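Local coordinates for protein ATP-dependent DNA helicase (Mycobacterium smegmatis, PDB 5V9X) that probably couples ATP hydrolysis to 3'-to-5' movement along single-stranded DNA, thereby unwinding RNA:DNA hybrids, at residues A[54-68]-A[236-250]. Residues are numbered along the deposited sequence; the frame is centred on the assembly and turned at random.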
loop_
_atom_site.group_PDB
_atom_site.type_symbol
_atom_site.label_atom_id
_atom_site.label_comp_id
_atom_site.label_asym_id
_atom_site.label_seq_id
_atom_site.Cartn_x
_atom_site.Cartn_y
_atom_site.Cartn_z
ATOM N N ASP A 54 -1.687 -27.011 -10.507
ATOM C CA ASP A 54 -1.389 -26.201 -11.684
ATOM C C ASP A 54 -0.014 -25.553 -11.571
ATOM O O ASP A 54 0.770 -25.563 -12.526
ATOM C CB ASP A 54 -2.465 -25.131 -11.873
ATOM C CG ASP A 54 -3.860 -25.710 -11.973
ATOM O OD1 ASP A 54 -3.991 -26.948 -12.069
ATOM O OD2 ASP A 54 -4.828 -24.921 -11.949
ATOM N N ALA A 55 0.294 -24.978 -10.403
ATOM C CA ALA A 55 1.559 -24.268 -10.239
ATOM C C ALA A 55 2.746 -25.212 -10.358
ATOM O O ALA A 55 3.761 -24.867 -10.971
ATOM C CB ALA A 55 1.591 -23.537 -8.898
ATOM N N TRP A 56 2.640 -26.411 -9.777
ATOM C CA TRP A 56 3.726 -27.380 -9.898
ATOM C C TRP A 56 3.974 -27.749 -11.354
ATOM O O TRP A 56 5.125 -27.923 -11.769
ATOM C CB TRP A 56 3.415 -28.630 -9.079
ATOM C CG TRP A 56 3.385 -28.395 -7.603
ATOM C CD1 TRP A 56 4.035 -27.413 -6.910
ATOM C CD2 TRP A 56 2.655 -29.154 -6.632
ATOM N NE1 TRP A 56 3.759 -27.519 -5.568
ATOM C CE2 TRP A 56 2.912 -28.578 -5.372
ATOM C CE3 TRP A 56 1.810 -30.265 -6.707
ATOM C CZ2 TRP A 56 2.355 -29.078 -4.197
ATOM C CZ3 TRP A 56 1.260 -30.758 -5.544
ATOM C CH2 TRP A 56 1.533 -30.166 -4.304
ATOM N N SER A 57 2.906 -27.863 -12.148
ATOM C CA SER A 57 3.066 -28.201 -13.558
ATOM C C SER A 57 3.821 -27.107 -14.301
ATOM O O SER A 57 4.787 -27.380 -15.023
ATOM C CB SER A 57 1.699 -28.439 -14.197
ATOM O OG SER A 57 1.842 -28.919 -15.523
ATOM N N ALA A 58 3.395 -25.854 -14.131
ATOM C CA ALA A 58 4.045 -24.750 -14.827
ATOM C C ALA A 58 5.469 -24.535 -14.325
ATOM O O ALA A 58 6.385 -24.311 -15.124
ATOM C CB ALA A 58 3.223 -23.474 -14.668
ATOM N N ILE A 59 5.674 -24.599 -13.007
ATOM C CA ILE A 59 7.005 -24.366 -12.453
ATOM C C ILE A 59 7.969 -25.462 -12.890
ATOM O O ILE A 59 9.115 -25.185 -13.267
ATOM C CB ILE A 59 6.934 -24.252 -10.918
ATOM C CG1 ILE A 59 6.188 -22.980 -10.508
ATOM C CG2 ILE A 59 8.329 -24.259 -10.313
ATOM C CD1 ILE A 59 5.876 -22.913 -9.033
ATOM N N SER A 60 7.524 -26.722 -12.857
ATOM C CA SER A 60 8.405 -27.826 -13.224
ATOM C C SER A 60 8.815 -27.758 -14.689
ATOM O O SER A 60 9.891 -28.246 -15.054
ATOM C CB SER A 60 7.727 -29.165 -12.929
ATOM O OG SER A 60 6.529 -29.303 -13.673
ATOM N N GLU A 61 7.981 -27.163 -15.539
ATOM C CA GLU A 61 8.292 -27.022 -16.955
ATOM C C GLU A 61 9.144 -25.793 -17.256
ATOM O O GLU A 61 9.397 -25.507 -18.431
ATOM C CB GLU A 61 6.998 -26.993 -17.773
ATOM C CG GLU A 61 6.251 -28.324 -17.766
ATOM C CD GLU A 61 4.936 -28.273 -18.523
ATOM O OE1 GLU A 61 4.596 -27.198 -19.061
ATOM O OE2 GLU A 61 4.243 -29.311 -18.578
ATOM N N GLY A 62 9.583 -25.064 -16.229
ATOM C CA GLY A 62 10.561 -24.008 -16.383
ATOM C C GLY A 62 10.013 -22.613 -16.591
ATOM O O GLY A 62 10.805 -21.684 -16.797
ATOM N N ASN A 63 8.699 -22.426 -16.535
ATOM C CA ASN A 63 8.094 -21.141 -16.846
ATOM C C ASN A 63 8.037 -20.240 -15.618
ATOM O O ASN A 63 7.853 -20.704 -14.490
ATOM C CB ASN A 63 6.680 -21.335 -17.395
ATOM C CG ASN A 63 6.636 -22.282 -18.574
ATOM O OD1 ASN A 63 7.399 -22.139 -19.531
ATOM N ND2 ASN A 63 5.746 -23.266 -18.507
ATOM N N ASN A 64 8.209 -18.939 -15.850
ATOM C CA ASN A 64 7.802 -17.955 -14.856
ATOM C C ASN A 64 6.311 -18.118 -14.598
ATOM O O ASN A 64 5.521 -18.244 -15.539
ATOM C CB ASN A 64 8.110 -16.537 -15.342
ATOM C CG ASN A 64 9.601 -16.228 -15.364
ATOM O OD1 ASN A 64 10.438 -17.110 -15.162
ATOM N ND2 ASN A 64 9.937 -14.969 -15.618
ATOM N N THR A 65 5.924 -18.137 -13.326
ATOM C CA THR A 65 4.560 -18.479 -12.948
ATOM C C THR A 65 4.010 -17.467 -11.955
ATOM O O THR A 65 4.673 -17.134 -10.969
ATOM C CB THR A 65 4.502 -19.886 -12.344
ATOM O OG1 THR A 65 5.120 -20.816 -13.244
ATOM C CG2 THR A 65 3.058 -20.302 -12.099
ATOM N N LEU A 66 2.799 -16.983 -12.217
ATOM C CA LEU A 66 2.048 -16.161 -11.276
ATOM C C LEU A 66 0.863 -16.975 -10.772
ATOM O O LEU A 66 0.002 -17.379 -11.563
ATOM C CB LEU A 66 1.572 -14.862 -11.925
ATOM C CG LEU A 66 0.602 -14.012 -11.095
ATOM C CD1 LEU A 66 1.296 -13.402 -9.884
ATOM C CD2 LEU A 66 -0.047 -12.933 -11.951
ATOM N N VAL A 67 0.823 -17.214 -9.466
ATOM C CA VAL A 67 -0.223 -18.015 -8.843
ATOM C C VAL A 67 -1.244 -17.071 -8.222
ATOM O O VAL A 67 -0.903 -16.244 -7.368
ATOM C CB VAL A 67 0.358 -18.979 -7.798
ATOM C CG1 VAL A 67 -0.725 -19.905 -7.266
ATOM C CG2 VAL A 67 1.508 -19.778 -8.402
ATOM N N ILE A 68 -2.495 -17.191 -8.653
ATOM C CA ILE A 68 -3.586 -16.340 -8.189
ATOM C C ILE A 68 -4.620 -17.262 -7.559
ATOM O O ILE A 68 -5.359 -17.960 -8.266
ATOM C CB ILE A 68 -4.195 -15.512 -9.324
ATOM C CG1 ILE A 68 -3.105 -14.714 -10.043
ATOM C CG2 ILE A 68 -5.276 -14.586 -8.788
ATOM C CD1 ILE A 68 -3.580 -14.058 -11.319
ATOM N N ALA A 236 1.497 -9.956 -13.976
ATOM C CA ALA A 236 2.435 -10.893 -14.583
ATOM C C ALA A 236 3.517 -10.162 -15.367
ATOM O O ALA A 236 4.666 -10.618 -15.413
ATOM C CB ALA A 236 1.688 -11.870 -15.490
ATOM N N ARG A 237 3.171 -9.031 -15.987
ATOM C CA ARG A 237 4.175 -8.227 -16.672
ATOM C C ARG A 237 5.141 -7.584 -15.685
ATOM O O ARG A 237 6.329 -7.426 -15.991
ATOM C CB ARG A 237 3.496 -7.159 -17.529
ATOM C CG ARG A 237 4.405 -6.536 -18.575
ATOM C CD ARG A 237 3.693 -5.443 -19.357
ATOM N NE ARG A 237 3.543 -4.218 -18.577
ATOM C CZ ARG A 237 4.514 -3.325 -18.406
ATOM N NH1 ARG A 237 5.705 -3.528 -18.956
ATOM N NH2 ARG A 237 4.298 -2.232 -17.685
ATOM N N PHE A 238 4.657 -7.202 -14.500
ATOM C CA PHE A 238 5.561 -6.673 -13.489
ATOM C C PHE A 238 6.528 -7.743 -13.006
ATOM O O PHE A 238 7.722 -7.474 -12.830
ATOM C CB PHE A 238 4.777 -6.104 -12.307
ATOM C CG PHE A 238 5.646 -5.748 -11.132
ATOM C CD1 PHE A 238 6.332 -4.546 -11.106
ATOM C CD2 PHE A 238 5.795 -6.622 -10.067
ATOM C CE1 PHE A 238 7.139 -4.216 -10.040
ATOM C CE2 PHE A 238 6.606 -6.298 -8.994
ATOM C CZ PHE A 238 7.279 -5.093 -8.985
ATOM N N LEU A 239 6.027 -8.963 -12.788
ATOM C CA LEU A 239 6.854 -10.023 -12.223
ATOM C C LEU A 239 7.974 -10.430 -13.172
ATOM O O LEU A 239 9.127 -10.570 -12.750
ATOM C CB LEU A 239 5.981 -11.230 -11.872
ATOM C CG LEU A 239 6.680 -12.542 -11.514
ATOM C CD1 LEU A 239 7.446 -12.420 -10.208
ATOM C CD2 LEU A 239 5.676 -13.679 -11.448
ATOM N N SER A 240 7.665 -10.608 -14.457
ATOM C CA SER A 240 8.624 -11.172 -15.399
ATOM C C SER A 240 9.268 -10.144 -16.318
ATOM O O SER A 240 10.284 -10.456 -16.946
ATOM C CB SER A 240 7.954 -12.247 -16.257
ATOM O OG SER A 240 7.342 -13.240 -15.452
ATOM N N GLY A 241 8.714 -8.940 -16.420
ATOM C CA GLY A 241 9.226 -7.978 -17.375
ATOM C C GLY A 241 8.977 -8.413 -18.805
ATOM O O GLY A 241 7.824 -8.529 -19.231
ATOM N N GLN A 242 10.049 -8.673 -19.554
ATOM C CA GLN A 242 9.906 -9.083 -20.946
ATOM C C GLN A 242 9.717 -10.584 -21.107
ATOM O O GLN A 242 9.238 -11.025 -22.157
ATOM C CB GLN A 242 11.122 -8.634 -21.760
ATOM C CG GLN A 242 11.410 -7.143 -21.680
ATOM C CD GLN A 242 10.209 -6.291 -22.050
ATOM O OE1 GLN A 242 9.407 -6.658 -22.911
ATOM N NE2 GLN A 242 10.079 -5.144 -21.395
ATOM N N ALA A 243 10.079 -11.374 -20.100
ATOM C CA ALA A 243 9.937 -12.816 -20.193
ATOM C C ALA A 243 8.463 -13.217 -20.114
ATOM O O ALA A 243 7.649 -12.509 -19.513
ATOM C CB ALA A 243 10.725 -13.499 -19.079
ATOM N N PRO A 244 8.090 -14.341 -20.723
ATOM C CA PRO A 244 6.696 -14.790 -20.652
ATOM C C PRO A 244 6.358 -15.394 -19.297
ATOM O O PRO A 244 7.216 -15.928 -18.590
ATOM C CB PRO A 244 6.609 -15.841 -21.765
ATOM C CG PRO A 244 7.996 -16.363 -21.885
ATOM C CD PRO A 244 8.904 -15.198 -21.603
ATOM N N THR A 245 5.076 -15.301 -18.944
ATOM C CA THR A 245 4.583 -15.741 -17.645
ATOM C C THR A 245 3.382 -16.655 -17.829
ATOM O O THR A 245 2.406 -16.275 -18.484
ATOM C CB THR A 245 4.176 -14.550 -16.770
ATOM O OG1 THR A 245 5.247 -13.604 -16.715
ATOM C CG2 THR A 245 3.840 -15.014 -15.359
ATOM N N THR A 246 3.450 -17.848 -17.245
ATOM C CA THR A 246 2.278 -18.707 -17.139
ATOM C C THR A 246 1.441 -18.256 -15.949
ATOM O O THR A 246 1.908 -18.289 -14.805
ATOM C CB THR A 246 2.682 -20.169 -16.973
ATOM O OG1 THR A 246 3.339 -20.629 -18.160
ATOM C CG2 THR A 246 1.451 -21.029 -16.707
ATOM N N ILE A 247 0.209 -17.835 -16.210
ATOM C CA ILE A 247 -0.683 -17.368 -15.158
ATOM C C ILE A 247 -1.519 -18.544 -14.671
ATOM O O ILE A 247 -2.318 -19.109 -15.426
ATOM C CB ILE A 247 -1.573 -16.217 -15.650
ATOM C CG1 ILE A 247 -0.723 -14.974 -15.912
ATOM C CG2 ILE A 247 -2.669 -15.920 -14.637
ATOM C CD1 ILE A 247 -1.526 -13.743 -16.262
ATOM N N VAL A 248 -1.322 -18.919 -13.410
ATOM C CA VAL A 248 -2.101 -19.964 -12.758
ATOM C C VAL A 248 -3.177 -19.289 -11.921
ATOM O O VAL A 248 -2.868 -18.557 -10.973
ATOM C CB VAL A 248 -1.215 -20.870 -11.891
ATOM C CG1 VAL A 248 -2.076 -21.727 -10.980
ATOM C CG2 VAL A 248 -0.328 -21.743 -12.764
ATOM N N CYS A 249 -4.438 -19.529 -12.268
ATOM C CA CYS A 249 -5.570 -18.910 -11.577
ATOM C C CYS A 249 -6.758 -19.856 -11.635
ATOM O O CYS A 249 -7.674 -19.688 -12.449
ATOM C CB CYS A 249 -5.916 -17.552 -12.190
ATOM S SG CYS A 249 -7.291 -16.695 -11.392
ATOM N N PRO A 250 -6.779 -20.871 -10.775
ATOM C CA PRO A 250 -7.876 -21.842 -10.793
ATOM C C PRO A 250 -9.107 -21.277 -10.108
ATOM O O PRO A 250 -9.021 -20.251 -9.416
ATOM C CB PRO A 250 -7.295 -23.029 -10.014
ATOM C CG PRO A 250 -6.382 -22.385 -9.030
ATOM C CD PRO A 250 -5.786 -21.183 -9.731
#
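L66 sits at the middle of a parallel strand pair, 64-68 beside 245-248, whose axes approach to 4.5 Å at 23°; its N donates to T246 O and its O accepts from V248 N, while T246 N donates to N64 O and I68 N to V248 O, four bonds in all, alternating along the pair. Side chains leave the pair for two different helices, one on each face. On the face of T65, V67, T246 and V248, helix 54-60 runs nearly antiparallel to strand 245-248, at 171°. There A58 CB lies 3.6 Å from T246 CG2, and V248 spreads its two methyls: CG1, anti to the backbone N (chi1 167°), meets D54 CB at 3.5 Å, whereas CG2 packs on T65 CG2 at 3.7 Å. On the other face, helix 236-240 packs against strand 64-68. L66 reaches with CD2 to A236 CB at 4.1 Å, and L239 brings CD2 to 3.6 Å from T65 O. Around N64 the packing turns polar: N64 ND2 donates to S240 OG over 3.1 Å, with the hydroxyl close to the amide plane. N64 OD1 accepts from the backbone N of R222, so both ends of the amide are held and its rotation is fixed. Further along, the side chains of I68 and I247 lie across each other, I68 CD1 3.9 Å from I247 CG2. Strand 64-68, between strand 221-226 and edge strand 245-248 of a seven-stranded parallel sheet, leads into a probable Walker A P-loop near the bound ATP analogue, as in the first RecA-like domain of DEAD/DEAH-family helicases.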